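Disulfide isomerase DsbG N-terminal domain-containing protein (Helicobacter pylori, PDB 3TDG) probably acts as a thioredoxin-fold oxidoreductase of the DsbG kind, reducing or rearranging disulfide bonds in other proteins. Local coordinates at residues K45-E51 / V64-D70; K123-F128 / I248-I254; K192-L196 / I228-P234; C162-L166 / I221-Q225. All coordinates share one frame; numbering follows the deposited sequence.

Interaction 1 of 4, residues K45-E51 / V64-D70; sequences KKVRILE and VVIEDPD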
loop_
_atom_site.group_PDB
_atom_site.type_symbol
_atom_site.label_atom_id
_atom_site.label_comp_id
_atom_site.label_asym_id
_atom_site.label_seq_id
_atom_site.Cartn_x
_atom_site.Cartn_y
_atom_site.Cartn_z
ATOM N N LYS A 45 -15.305 11.530 -18.420
ATOM C CA LYS A 45 -13.981 12.084 -18.697
ATOM C C LYS A 45 -13.767 12.109 -20.201
ATOM O O LYS A 45 -13.898 11.077 -20.877
ATOM C CB LYS A 45 -12.882 11.257 -18.033
ATOM C CG LYS A 45 -12.767 11.450 -16.546
ATOM C CD LYS A 45 -11.766 10.469 -15.972
ATOM C CE LYS A 45 -11.715 10.574 -14.466
ATOM N NZ LYS A 45 -10.343 10.436 -13.945
ATOM N N LYS A 46 -13.458 13.290 -20.722
ATOM C CA LYS A 46 -13.087 13.437 -22.125
ATOM C C LYS A 46 -11.567 13.318 -22.243
ATOM O O LYS A 46 -10.845 14.252 -21.879
ATOM C CB LYS A 46 -13.561 14.784 -22.689
ATOM C CG LYS A 46 -13.248 14.967 -24.180
ATOM C CD LYS A 46 -13.449 16.406 -24.615
ATOM C CE LYS A 46 -13.368 16.528 -26.116
ATOM N NZ LYS A 46 -13.253 17.980 -26.461
ATOM N N VAL A 47 -11.099 12.169 -22.737
ATOM C CA VAL A 47 -9.656 11.868 -22.812
ATOM C C VAL A 47 -9.043 12.500 -24.052
ATOM O O VAL A 47 -9.727 12.720 -25.047
ATOM C CB VAL A 47 -9.357 10.325 -22.814
ATOM C CG1 VAL A 47 -9.926 9.653 -21.575
ATOM C CG2 VAL A 47 -9.877 9.650 -24.083
ATOM N N ARG A 48 -7.750 12.782 -23.991
ATOM C CA ARG A 48 -7.023 13.260 -25.154
ATOM C C ARG A 48 -6.145 12.132 -25.683
ATOM O O ARG A 48 -5.420 11.515 -24.912
ATOM C CB ARG A 48 -6.169 14.471 -24.755
ATOM C CG ARG A 48 -5.564 15.223 -25.935
ATOM C CD ARG A 48 -5.067 16.611 -25.506
ATOM N NE ARG A 48 -4.053 16.513 -24.454
ATOM C CZ ARG A 48 -2.743 16.375 -24.667
ATOM N NH1 ARG A 48 -2.250 16.329 -25.905
ATOM N NH2 ARG A 48 -1.914 16.283 -23.631
ATOM N N ILE A 49 -6.209 11.859 -26.985
ATOM C CA ILE A 49 -5.416 10.785 -27.587
ATOM C C ILE A 49 -3.992 11.279 -27.871
ATOM O O ILE A 49 -3.820 12.306 -28.524
ATOM C CB ILE A 49 -6.062 10.259 -28.896
ATOM C CG1 ILE A 49 -7.417 9.608 -28.605
ATOM C CG2 ILE A 49 -5.129 9.264 -29.611
ATOM C CD1 ILE A 49 -8.252 9.365 -29.855
ATOM N N LEU A 50 -2.984 10.550 -27.380
ATOM C CA LEU A 50 -1.581 10.960 -27.547
ATOM C C LEU A 50 -0.795 10.134 -28.570
ATOM O O LEU A 50 0.100 10.656 -29.227
ATOM C CB LEU A 50 -0.828 10.922 -26.212
ATOM C CG LEU A 50 -1.437 11.631 -25.004
ATOM C CD1 LEU A 50 -0.803 11.083 -23.735
ATOM C CD2 LEU A 50 -1.259 13.138 -25.093
ATOM N N GLU A 51 -1.119 8.851 -28.699
ATOM C CA GLU A 51 -0.290 7.930 -29.466
ATOM C C GLU A 51 -1.130 6.753 -29.966
ATOM O O GLU A 51 -1.941 6.193 -29.214
ATOM C CB GLU A 51 0.855 7.445 -28.566
ATOM C CG GLU A 51 1.993 6.734 -29.259
ATOM C CD GLU A 51 2.943 6.034 -28.275
ATOM O OE1 GLU A 51 3.121 6.514 -27.133
ATOM O OE2 GLU A 51 3.517 4.991 -28.648
ATOM N N VAL A 64 -3.231 2.291 -28.025
ATOM C CA VAL A 64 -3.529 3.715 -27.860
ATOM C C VAL A 64 -3.145 4.184 -26.456
ATOM O O VAL A 64 -3.476 3.528 -25.454
ATOM C CB VAL A 64 -5.037 4.009 -28.105
ATOM C CG1 VAL A 64 -5.334 5.504 -28.025
ATOM C CG2 VAL A 64 -5.491 3.471 -29.474
ATOM N N VAL A 65 -2.427 5.299 -26.385
ATOM C CA VAL A 65 -2.186 5.985 -25.115
ATOM C C VAL A 65 -3.028 7.260 -25.082
ATOM O O VAL A 65 -3.089 7.998 -26.076
ATOM C CB VAL A 65 -0.686 6.278 -24.888
ATOM C CG1 VAL A 65 -0.445 6.993 -23.537
ATOM C CG2 VAL A 65 0.095 4.966 -24.929
ATOM N N ILE A 66 -3.685 7.491 -23.946
ATOM C CA ILE A 66 -4.556 8.639 -23.745
ATOM C C ILE A 66 -4.099 9.405 -22.515
ATOM O O ILE A 66 -3.361 8.867 -21.697
ATOM C CB ILE A 66 -6.072 8.237 -23.620
ATOM C CG1 ILE A 66 -6.350 7.345 -22.403
ATOM C CG2 ILE A 66 -6.606 7.615 -24.931
ATOM C CD1 ILE A 66 -6.506 8.139 -21.064
ATOM N N GLU A 67 -4.526 10.663 -22.402
ATOM C CA GLU A 67 -4.287 11.468 -21.215
ATOM C C GLU A 67 -5.597 11.649 -20.464
ATOM O O GLU A 67 -6.579 12.074 -21.049
ATOM C CB GLU A 67 -3.763 12.843 -21.614
ATOM C CG GLU A 67 -3.415 13.725 -20.425
ATOM C CD GLU A 67 -3.246 15.175 -20.833
ATOM O OE1 GLU A 67 -4.210 15.768 -21.375
ATOM O OE2 GLU A 67 -2.140 15.715 -20.618
ATOM N N ASP A 68 -5.613 11.300 -19.181
ATOM C CA ASP A 68 -6.781 11.530 -18.327
ATOM C C ASP A 68 -6.891 13.062 -18.094
ATOM O O ASP A 68 -5.929 13.679 -17.678
ATOM C CB ASP A 68 -6.584 10.762 -17.015
ATOM C CG ASP A 68 -7.723 10.975 -16.009
ATOM O OD1 ASP A 68 -8.172 12.120 -15.809
ATOM O OD2 ASP A 68 -8.144 9.983 -15.393
ATOM N N PRO A 69 -8.052 13.684 -18.394
ATOM C CA PRO A 69 -8.071 15.159 -18.282
ATOM C C PRO A 69 -8.025 15.683 -16.841
ATOM O O PRO A 69 -7.776 16.856 -16.640
ATOM C CB PRO A 69 -9.392 15.534 -18.957
ATOM C CG PRO A 69 -10.303 14.362 -18.575
ATOM C CD PRO A 69 -9.386 13.146 -18.734
ATOM N N ASP A 70 -8.257 14.821 -15.853
ATOM C CA ASP A 70 -8.230 15.237 -14.445
ATOM C C ASP A 70 -6.841 15.072 -13.816
ATOM O O ASP A 70 -6.293 16.026 -13.264
ATOM C CB ASP A 70 -9.287 14.485 -13.616
ATOM C CG ASP A 70 -10.712 14.661 -14.164
ATOM O OD1 ASP A 70 -11.531 13.724 -14.047
ATOM O OD2 ASP A 70 -11.013 15.732 -14.713
#
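Arg48 and Glu67 face each other as an antiparallel hydrogen-bonded pair, and their side chains add a salt bridge above the backbone ladder. Both first leave their strands anti to the backbone N, and a turn at chi3 (59°) in Arg48 swings the guanidinium across to the carboxylate. NE of Arg48 lies 3.2 Å from Glu67 OE1, which it meets from above the carboxylate plane, while Arg48 NH2 gives a weak bond of 3.1 Å to Glu67 OE2. The pair has two points of contact but is twisted, the two planes standing 75° apart. Beside it, CD1 of Leu50 leans over the backbone between Ile66 and Glu67. On the face of Ile49 and Ile66, Ile66 CD1 meets CG1 of Val47, just before the strand, at 3.8 Å, and Ile49 lies against Val64. A classic beta bulge follows: Val65 O takes Leu50 N at 2.9 Å and, weakly, Glu51 N at 3.4 Å. Where the strands give way to loops, Lys45 NZ binds the syn side of Asp68 OD2 at 2.7 Å and pairs more loosely with Asp70 OD1 at 3.5 Å. Asp68 is itself steadied by an Asx turn, its OD1 accepting from Asp70 N at 2.7 Å. Farther out, Ile39 and Leu35 of helix 33-43 back Val47 and Ile49, and Lys110 holds Glu51. The hairpin is thus apolar where helix 33-43 packs; the Arg48-Glu67 pair and the loop end carry opposite charges that should offset one another, while Val65, on the Arg48 face, packs on Thr107 and Val111 of helix 98-129.

Interaction 2 of 4, residues K123-F128 / I248-I254; sequences KLNAIF and IFESGVI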
loop_
_atom_site.group_PDB
_atom_site.type_symbol
_atom_site.label_atom_id
_atom_site.label_comp_id
_atom_site.label_asym_id
_atom_site.label_seq_id
_atom_site.Cartn_x
_atom_site.Cartn_y
_atom_site.Cartn_z
ATOM N N LYS A 123 1.837 16.404 -5.864
ATOM C CA LYS A 123 2.127 16.349 -4.430
ATOM C C LYS A 123 2.816 17.629 -3.945
ATOM O O LYS A 123 2.496 18.124 -2.872
ATOM C CB LYS A 123 2.949 15.120 -4.064
ATOM C CG LYS A 123 2.120 13.856 -4.015
ATOM C CD LYS A 123 2.917 12.660 -3.554
ATOM C CE LYS A 123 2.010 11.451 -3.509
ATOM N NZ LYS A 123 2.824 10.230 -3.563
ATOM N N LEU A 124 3.730 18.156 -4.758
ATOM C CA LEU A 124 4.433 19.405 -4.466
ATOM C C LEU A 124 3.484 20.604 -4.422
ATOM O O LEU A 124 3.470 21.349 -3.431
ATOM C CB LEU A 124 5.573 19.647 -5.457
ATOM C CG LEU A 124 6.866 18.861 -5.179
ATOM C CD1 LEU A 124 7.831 18.957 -6.367
ATOM C CD2 LEU A 124 7.554 19.331 -3.882
ATOM N N ASN A 125 2.703 20.783 -5.493
ATOM C CA ASN A 125 1.620 21.760 -5.515
ATOM C C ASN A 125 0.733 21.699 -4.284
ATOM O O ASN A 125 0.391 22.738 -3.730
ATOM C CB ASN A 125 0.748 21.579 -6.748
ATOM C CG ASN A 125 1.434 22.001 -8.003
ATOM O OD1 ASN A 125 2.557 22.489 -7.980
ATOM N ND2 ASN A 125 0.758 21.819 -9.128
ATOM N N ALA A 126 0.359 20.497 -3.855
ATOM C CA ALA A 126 -0.456 20.343 -2.652
ATOM C C ALA A 126 0.290 20.761 -1.374
ATOM O O ALA A 126 -0.299 21.379 -0.477
ATOM C CB ALA A 126 -0.963 18.939 -2.521
ATOM N N ILE A 127 1.577 20.410 -1.284
ATOM C CA ILE A 127 2.399 20.879 -0.165
ATOM C C ILE A 127 2.383 22.405 -0.080
ATOM O O ILE A 127 2.075 22.951 0.971
ATOM C CB ILE A 127 3.845 20.329 -0.203
ATOM C CG1 ILE A 127 3.826 18.843 0.174
ATOM C CG2 ILE A 127 4.763 21.137 0.759
ATOM C CD1 ILE A 127 5.093 18.100 -0.212
ATOM N N PHE A 128 2.675 23.076 -1.186
ATOM C CA PHE A 128 2.720 24.527 -1.197
ATOM C C PHE A 128 1.374 25.240 -1.023
ATOM O O PHE A 128 1.339 26.367 -0.517
ATOM C CB PHE A 128 3.477 25.029 -2.418
ATOM C CG PHE A 128 4.924 24.673 -2.378
ATOM C CD1 PHE A 128 5.762 25.263 -1.435
ATOM C CD2 PHE A 128 5.444 23.702 -3.232
ATOM C CE1 PHE A 128 7.103 24.918 -1.353
ATOM C CE2 PHE A 128 6.786 23.342 -3.158
ATOM C CZ PHE A 128 7.618 23.953 -2.216
ATOM N N ILE A 248 5.407 20.285 5.533
ATOM C CA ILE A 248 6.230 20.384 4.334
ATOM C C ILE A 248 7.073 19.113 4.172
ATOM O O ILE A 248 7.138 18.569 3.083
ATOM C CB ILE A 248 7.127 21.626 4.358
ATOM C CG1 ILE A 248 6.283 22.888 4.193
ATOM C CG2 ILE A 248 8.168 21.572 3.234
ATOM C CD1 ILE A 248 6.941 24.132 4.787
ATOM N N PHE A 249 7.672 18.630 5.257
ATOM C CA PHE A 249 8.643 17.533 5.186
ATOM C C PHE A 249 8.068 16.140 5.473
ATOM O O PHE A 249 8.773 15.141 5.350
ATOM C CB PHE A 249 9.852 17.810 6.105
ATOM C CG PHE A 249 10.685 18.985 5.662
ATOM C CD1 PHE A 249 11.662 18.834 4.675
ATOM C CD2 PHE A 249 10.478 20.244 6.211
ATOM C CE1 PHE A 249 12.424 19.932 4.261
ATOM C CE2 PHE A 249 11.227 21.354 5.792
ATOM C CZ PHE A 249 12.196 21.201 4.817
ATOM N N GLU A 250 6.790 16.087 5.834
ATOM C CA GLU A 250 6.094 14.857 6.225
ATOM C C GLU A 250 6.167 13.697 5.232
ATOM O O GLU A 250 6.479 12.585 5.611
ATOM C CB GLU A 250 4.621 15.186 6.437
ATOM C CG GLU A 250 3.980 14.413 7.535
ATOM C CD GLU A 250 2.770 15.138 8.077
ATOM O OE1 GLU A 250 1.899 15.543 7.266
ATOM O OE2 GLU A 250 2.711 15.318 9.316
ATOM N N SER A 251 5.852 13.962 3.970
ATOM C CA SER A 251 5.687 12.908 2.967
ATOM C C SER A 251 7.025 12.388 2.457
ATOM O O SER A 251 7.120 11.269 1.946
ATOM C CB SER A 251 4.900 13.453 1.792
ATOM O OG SER A 251 5.617 14.527 1.201
ATOM N N GLY A 252 8.064 13.208 2.574
ATOM C CA GLY A 252 9.374 12.811 2.078
ATOM C C GLY A 252 9.494 13.083 0.603
ATOM O O GLY A 252 10.439 12.641 -0.039
ATOM N N VAL A 253 8.523 13.812 0.063
ATOM C CA VAL A 253 8.615 14.337 -1.294
ATOM C C VAL A 253 9.653 15.467 -1.353
ATOM O O VAL A 253 10.283 15.695 -2.393
ATOM C CB VAL A 253 7.245 14.818 -1.781
ATOM C CG1 VAL A 253 7.365 15.686 -3.031
ATOM C CG2 VAL A 253 6.323 13.607 -2.050
ATOM N N ILE A 254 9.793 16.189 -0.243
ATOM C CA ILE A 254 10.856 17.188 -0.077
ATOM C C ILE A 254 11.739 16.632 1.036
ATOM O O ILE A 254 11.261 16.372 2.146
ATOM C CB ILE A 254 10.300 18.587 0.317
ATOM C CG1 ILE A 254 9.322 19.102 -0.751
ATOM C CG2 ILE A 254 11.446 19.585 0.570
ATOM C CD1 ILE A 254 8.733 20.511 -0.492
#
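Apolar contacts carry this meeting of Leu124 and Ile127 with the turn that follows helix 235-249; no hydrogen bond crosses between the segments. Leu124 sends CD2 into the notch between two side chains, 3.6 Å from Ile254 CG1 and 3.7 Å from Val253 CG1. Ile127 heads toward the turn and divides its branches: with CG1 anti to the carbonyl carbon (chi1 -73°), CD1 is carried toward the turn's backbone, and CG2 is left for the flank of the helix. CG2 accordingly lies 4.1 Å from Ile248 CG1, the two side chains crossing at about a right angle, and 4.2 Å from Ile254 CD1. That same methyl of Ile254 approaches the ring of Phe128 obliquely, with CZ 4.0 Å away. At the outer margin the extended Lys123 chain passes across Val253, its CD 3.8 Å from Val253 CG2, so that its aliphatic stem borders the apolar patch. Polar groups enter as van der Waals neighbours: Ile127 CD1 sits 3.9 Å from Ser251 OG and lies equally near the carbonyl oxygen of Ile248. The backbone reverses at Gly252, whose positive phi (83°) lets Val253 and Ile254 fold back against helix 98-129. Around the contact, Phe128 stacks on Tyr152 of strand 150-155, and Phe249 stacks on Trp185. Leu124 and Ile254 both rest on Phe259 of strand 259-262, so the end of the long helix 98-129 is set against helix 235-249 and an outermost strand of the mixed sheet.

Interaction 3 of 4, residues K192-L196 / I228-P234; sequences KKAAL and INAQKEP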
loop_
_atom_site.group_PDB
_atom_site.type_symbol
_atom_site.label_atom_id
_atom_site.label_comp_id
_atom_site.label_asym_id
_atom_site.label_seq_id
_atom_site.Cartn_x
_atom_site.Cartn_y
_atom_site.Cartn_z
ATOM N N LYS A 192 13.475 28.878 15.912
ATOM C CA LYS A 192 13.485 30.185 16.551
ATOM C C LYS A 192 13.723 31.315 15.561
ATOM O O LYS A 192 13.038 32.329 15.583
ATOM C CB LYS A 192 14.548 30.190 17.656
ATOM C CG LYS A 192 14.609 31.453 18.456
ATOM C CD LYS A 192 15.247 31.191 19.837
ATOM C CE LYS A 192 15.819 32.489 20.416
ATOM N NZ LYS A 192 14.906 33.676 20.214
ATOM N N LYS A 193 14.701 31.151 14.683
ATOM C CA LYS A 193 14.915 32.142 13.646
ATOM C C LYS A 193 13.724 32.230 12.689
ATOM O O LYS A 193 13.309 33.316 12.318
ATOM C CB LYS A 193 16.219 31.853 12.891
ATOM C CG LYS A 193 17.478 32.289 13.672
ATOM C CD LYS A 193 18.684 32.442 12.758
ATOM C CE LYS A 193 19.950 32.904 13.554
ATOM N NZ LYS A 193 21.089 33.149 12.630
ATOM N N ALA A 194 13.183 31.089 12.271
ATOM C CA ALA A 194 11.973 31.099 11.421
ATOM C C ALA A 194 10.827 31.873 12.093
ATOM O O ALA A 194 10.156 32.675 11.444
ATOM C CB ALA A 194 11.534 29.650 11.089
ATOM N N ALA A 195 10.636 31.653 13.401
ATOM C CA ALA A 195 9.622 32.389 14.195
ATOM C C ALA A 195 9.817 33.899 14.188
ATOM O O ALA A 195 8.870 34.659 13.987
ATOM C CB ALA A 195 9.562 31.848 15.657
ATOM N N LEU A 196 11.058 34.332 14.396
ATOM C CA LEU A 196 11.414 35.747 14.400
ATOM C C LEU A 196 11.195 36.348 13.029
ATOM O O LEU A 196 10.746 37.492 12.896
ATOM C CB LEU A 196 12.897 35.918 14.814
ATOM C CG LEU A 196 13.303 35.524 16.250
ATOM C CD1 LEU A 196 14.853 35.484 16.452
ATOM C CD2 LEU A 196 12.671 36.448 17.289
ATOM N N ILE A 228 21.002 34.889 18.217
ATOM C CA ILE A 228 19.679 34.320 18.320
ATOM C C ILE A 228 19.146 34.269 19.771
ATOM O O ILE A 228 17.980 34.574 20.019
ATOM C CB ILE A 228 19.623 32.943 17.566
ATOM C CG1 ILE A 228 18.210 32.359 17.586
ATOM C CG2 ILE A 228 20.727 31.976 18.047
ATOM C CD1 ILE A 228 17.188 33.299 16.977
ATOM N N ASN A 229 20.005 33.928 20.724
ATOM C CA ASN A 229 19.594 33.877 22.130
ATOM C C ASN A 229 19.327 35.246 22.766
ATOM O O ASN A 229 18.634 35.333 23.775
ATOM C CB ASN A 229 20.593 33.061 22.946
ATOM C CG ASN A 229 20.764 31.663 22.402
ATOM O OD1 ASN A 229 21.882 31.191 22.209
ATOM N ND2 ASN A 229 19.650 30.999 22.122
ATOM N N ALA A 230 19.856 36.303 22.147
ATOM C CA ALA A 230 19.632 37.678 22.585
ATOM C C ALA A 230 18.249 38.204 22.197
ATOM O O ALA A 230 17.938 39.373 22.431
ATOM C CB ALA A 230 20.714 38.591 22.027
ATOM N N GLN A 231 17.430 37.348 21.589
ATOM C CA GLN A 231 16.087 37.737 21.161
ATOM C C GLN A 231 15.043 36.965 21.954
ATOM O O GLN A 231 15.238 35.787 22.271
ATOM C CB GLN A 231 15.889 37.466 19.664
ATOM C CG GLN A 231 17.115 37.715 18.786
ATOM C CD GLN A 231 17.552 39.170 18.778
ATOM O OE1 GLN A 231 16.724 40.082 18.850
ATOM N NE2 GLN A 231 18.864 39.394 18.688
ATOM N N LYS A 232 13.941 37.631 22.285
ATOM C CA LYS A 232 12.797 36.931 22.867
ATOM C C LYS A 232 11.979 36.309 21.748
ATOM O O LYS A 232 11.662 36.969 20.763
ATOM C CB LYS A 232 11.949 37.853 23.746
ATOM C CG LYS A 232 12.447 37.903 25.192
ATOM C CD LYS A 232 11.904 39.100 25.943
ATOM C CE LYS A 232 12.703 39.329 27.206
ATOM N NZ LYS A 232 12.126 40.448 27.989
ATOM N N GLU A 233 11.674 35.028 21.909
ATOM C CA GLU A 233 11.027 34.230 20.876
ATOM C C GLU A 233 9.522 34.168 21.109
ATOM O O GLU A 233 9.092 33.673 22.150
ATOM C CB GLU A 233 11.604 32.812 20.887
ATOM C CG GLU A 233 11.004 31.891 19.837
ATOM C CD GLU A 233 11.157 30.430 20.196
ATOM O OE1 GLU A 233 10.570 29.987 21.213
ATOM O OE2 GLU A 233 11.858 29.717 19.447
ATOM N N PRO A 234 8.717 34.671 20.147
ATOM C CA PRO A 234 7.254 34.564 20.262
ATOM C C PRO A 234 6.775 33.104 20.194
ATOM O O PRO A 234 7.078 32.378 19.226
ATOM C CB PRO A 234 6.738 35.401 19.083
ATOM C CG PRO A 234 7.882 35.456 18.123
ATOM C CD PRO A 234 9.122 35.461 18.969
#
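The carboxylate of Glu233 lies against the aliphatic stem of Lys192, OE2 coming 3.3 Å from Lys192 CB. A second flat group, the backbone carbonyl of Gln231, is approached by Lys192 NZ from above its plane (59° out of it) in a hydrogen bond of 3.0 Å that uses no lone-pair direction. Extended through chi3, the lysine bends only at chi4 (42°), and this last turn brings NZ to the Gln231 carbonyl. The charged end is held by Gln231 O; Ile228 O lies nearby, 3.2 Å from Lys192 NZ. Glu233 OE2 stays about 5.1 Å from Lys192 NZ; OE1 of Glu233 instead forms a salt bridge with Arg238. Ile228 supplies the apolar centre. Its CD1 wedges among three side chains of the helix, 3.5 Å from both Lys192 CG and Lys193 CG, and closer still to Leu196 CD1, though the exact spacing of that last pair is too short to be trusted in detail. The two methyls of Leu196 part here: CD1 also reaches the stem of Gln231, and CD2 turns to the Pro234 ring, 4.0 Å from Pro234 CD, with the side chains at about a right angle. Ala195 CB borders Glu233 CG. The loop carrying these residues leads from helix 211-222 to helix 235-249, with Pro234 at the N-cap position of the latter. It is thus draped along helix 188-206, where Asn189 touches Ile228 near the helix start and Glu199 touches Pro234 a few turns on.

Interaction 4 of 4, residues C162-L166 / I221-Q225; sequences CQKEL and IYSTQ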
loop_
_atom_site.group_PDB
_atom_site.type_symbol
_atom_site.label_atom_id
_atom_site.label_comp_id
_atom_site.label_asym_id
_atom_site.label_seq_id
_atom_site.Cartn_x
_atom_site.Cartn_y
_atom_site.Cartn_z
ATOM N N CYS A 162 21.637 27.285 2.422
ATOM C CA CYS A 162 20.529 28.244 2.297
ATOM C C CYS A 162 21.023 29.688 2.389
ATOM O O CYS A 162 20.488 30.568 1.717
ATOM C CB CYS A 162 19.433 27.949 3.322
ATOM S SG CYS A 162 18.649 26.333 3.056
ATOM N N GLN A 163 22.053 29.925 3.201
ATOM C CA GLN A 163 22.697 31.237 3.263
ATOM C C GLN A 163 23.309 31.620 1.918
ATOM O O GLN A 163 23.176 32.761 1.478
ATOM C CB GLN A 163 23.779 31.267 4.333
ATOM C CG GLN A 163 23.290 31.400 5.746
ATOM C CD GLN A 163 24.451 31.362 6.716
ATOM O OE1 GLN A 163 25.158 30.358 6.805
ATOM N NE2 GLN A 163 24.680 32.471 7.425
ATOM N N LYS A 164 23.961 30.650 1.265
ATOM C CA LYS A 164 24.496 30.838 -0.087
ATOM C C LYS A 164 23.374 31.091 -1.091
ATOM O O LYS A 164 23.443 32.030 -1.896
ATOM C CB LYS A 164 25.351 29.626 -0.506
ATOM C CG LYS A 164 25.479 29.429 -2.026
ATOM C CD LYS A 164 26.457 28.293 -2.327
ATOM C CE LYS A 164 25.908 27.310 -3.346
ATOM N NZ LYS A 164 26.136 25.934 -2.837
ATOM N N GLU A 165 22.343 30.253 -1.050
ATOM C CA GLU A 165 21.159 30.471 -1.870
ATOM C C GLU A 165 20.560 31.880 -1.638
ATOM O O GLU A 165 20.167 32.558 -2.590
ATOM C CB GLU A 165 20.120 29.369 -1.628
ATOM C CG GLU A 165 18.802 29.556 -2.397
ATOM C CD GLU A 165 18.970 29.579 -3.925
ATOM O OE1 GLU A 165 19.765 28.786 -4.463
ATOM O OE2 GLU A 165 18.282 30.379 -4.598
ATOM N N LEU A 166 20.521 32.327 -0.387
ATOM C CA LEU A 166 20.007 33.671 -0.090
ATOM C C LEU A 166 20.748 34.802 -0.840
ATOM O O LEU A 166 20.132 35.797 -1.223
ATOM C CB LEU A 166 19.970 33.921 1.414
ATOM C CG LEU A 166 19.405 35.266 1.890
ATOM C CD1 LEU A 166 17.964 35.461 1.410
ATOM C CD2 LEU A 166 19.519 35.411 3.385
ATOM N N ILE A 221 18.776 38.260 9.796
ATOM C CA ILE A 221 18.517 37.091 10.661
ATOM C C ILE A 221 19.260 35.819 10.216
ATOM O O ILE A 221 19.650 34.994 11.059
ATOM C CB ILE A 221 16.972 36.843 10.871
ATOM C CG1 ILE A 221 16.354 38.015 11.645
ATOM C CG2 ILE A 221 16.713 35.525 11.606
ATOM C CD1 ILE A 221 14.833 38.102 11.589
ATOM N N TYR A 222 19.473 35.675 8.905
ATOM C CA TYR A 222 20.227 34.543 8.363
ATOM C C TYR A 222 21.725 34.609 8.732
ATOM O O TYR A 222 22.399 33.580 8.819
ATOM C CB TYR A 222 20.060 34.450 6.844
ATOM C CG TYR A 222 18.930 33.544 6.377
ATOM C CD1 TYR A 222 19.200 32.421 5.600
ATOM C CD2 TYR A 222 17.591 33.811 6.712
ATOM C CE1 TYR A 222 18.182 31.578 5.152
ATOM C CE2 TYR A 222 16.549 32.961 6.268
ATOM C CZ TYR A 222 16.870 31.850 5.486
ATOM O OH TYR A 222 15.898 30.997 5.053
ATOM N N SER A 223 22.226 35.822 8.958
ATOM C CA SER A 223 23.624 36.022 9.328
ATOM C C SER A 223 24.018 35.085 10.456
ATOM O O SER A 223 23.336 34.984 11.470
ATOM C CB SER A 223 23.875 37.481 9.743
ATOM O OG SER A 223 25.183 37.621 10.253
ATOM N N THR A 224 25.130 34.396 10.261
ATOM C CA THR A 224 25.716 33.544 11.287
ATOM C C THR A 224 26.032 34.283 12.593
ATOM O O THR A 224 26.025 33.680 13.664
ATOM C CB THR A 224 26.999 32.868 10.733
ATOM O OG1 THR A 224 26.676 32.159 9.526
ATOM C CG2 THR A 224 27.575 31.890 11.723
ATOM N N GLN A 225 26.285 35.584 12.509
ATOM C CA GLN A 225 26.605 36.383 13.704
ATOM C C GLN A 225 25.367 36.903 14.432
ATOM O O GLN A 225 25.486 37.457 15.531
ATOM C CB GLN A 225 27.547 37.540 13.353
ATOM C CG GLN A 225 28.943 37.080 12.917
ATOM C CD GLN A 225 28.952 36.439 11.530
ATOM O OE1 GLN A 225 28.314 36.935 10.599
ATOM N NE2 GLN A 225 29.675 35.334 11.391
#
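Gln163 NE2 is the polar atom that ties the two segments together. It donates to Thr224 OG1 at 2.9 Å in a nearly straight bond (163°), with the hydroxyl oxygen close to the amide plane. The same nitrogen reaches Tyr222 O at 2.9 Å, but there the N-H points well aside (119°) and the bond is weak. An extended chain carries the amide from the helix out to the turn, where it crosses Thr224 at about a right angle. The bond to Thr224 mainly fixes the amide, with a weak assist from Tyr222 O. Alongside, Tyr222 packs on the helix. Cys162 CB stands at the edge of the ring, 4.3 Å from Tyr222 CE1, and Gln163 CG comes to the same rim, 4.2 Å from Tyr222 CD1. Leu166, with CG anti to its backbone N (chi1 -178°), lays CD2 obliquely against the root of the ring, 3.6 Å from Tyr222 CG. The far end of the tyrosine is fixed by a hydrogen bond between its OH and Ser155 OG. Just after the helix, Ser223 OG accepts from Gln225 N at 3.2 Å, an ST turn that shapes the backbone presenting Thr224. The contact thus joins helix 160-167 to the end of helix 211-222. Cys162 itself also touches Val257 and Pro258. It is the second cysteine of a CxxC sequence at a helix start, probably the redox site of this thioredoxin fold, and Pro258 appears to occupy the place of the cis-proline that faces such a motif.

In the fold
Interaction 1 comes first along the chain and lies alone in the N-terminal antiparallel sheet, about 52 Å and 46 Å, centre to centre, from interactions 3 and 4 across the middle of the molecule. Helix 98-129 bridges the gap: it packs on the hairpin of interaction 1 and, near its end, forms interaction 2, whose centre is about 27 Å away. Both 162-166/221-225 and 192-196/228-234 fall within the span that interaction 2 closes. Their segments alternate along the chain, their centres are about 15 Å apart, and Lys193 NZ probably bonds to Ile221 O between them. The arrangement joins a separate N-terminal domain to a thioredoxin-fold domain through one long helix, as in DsbG-type proteins.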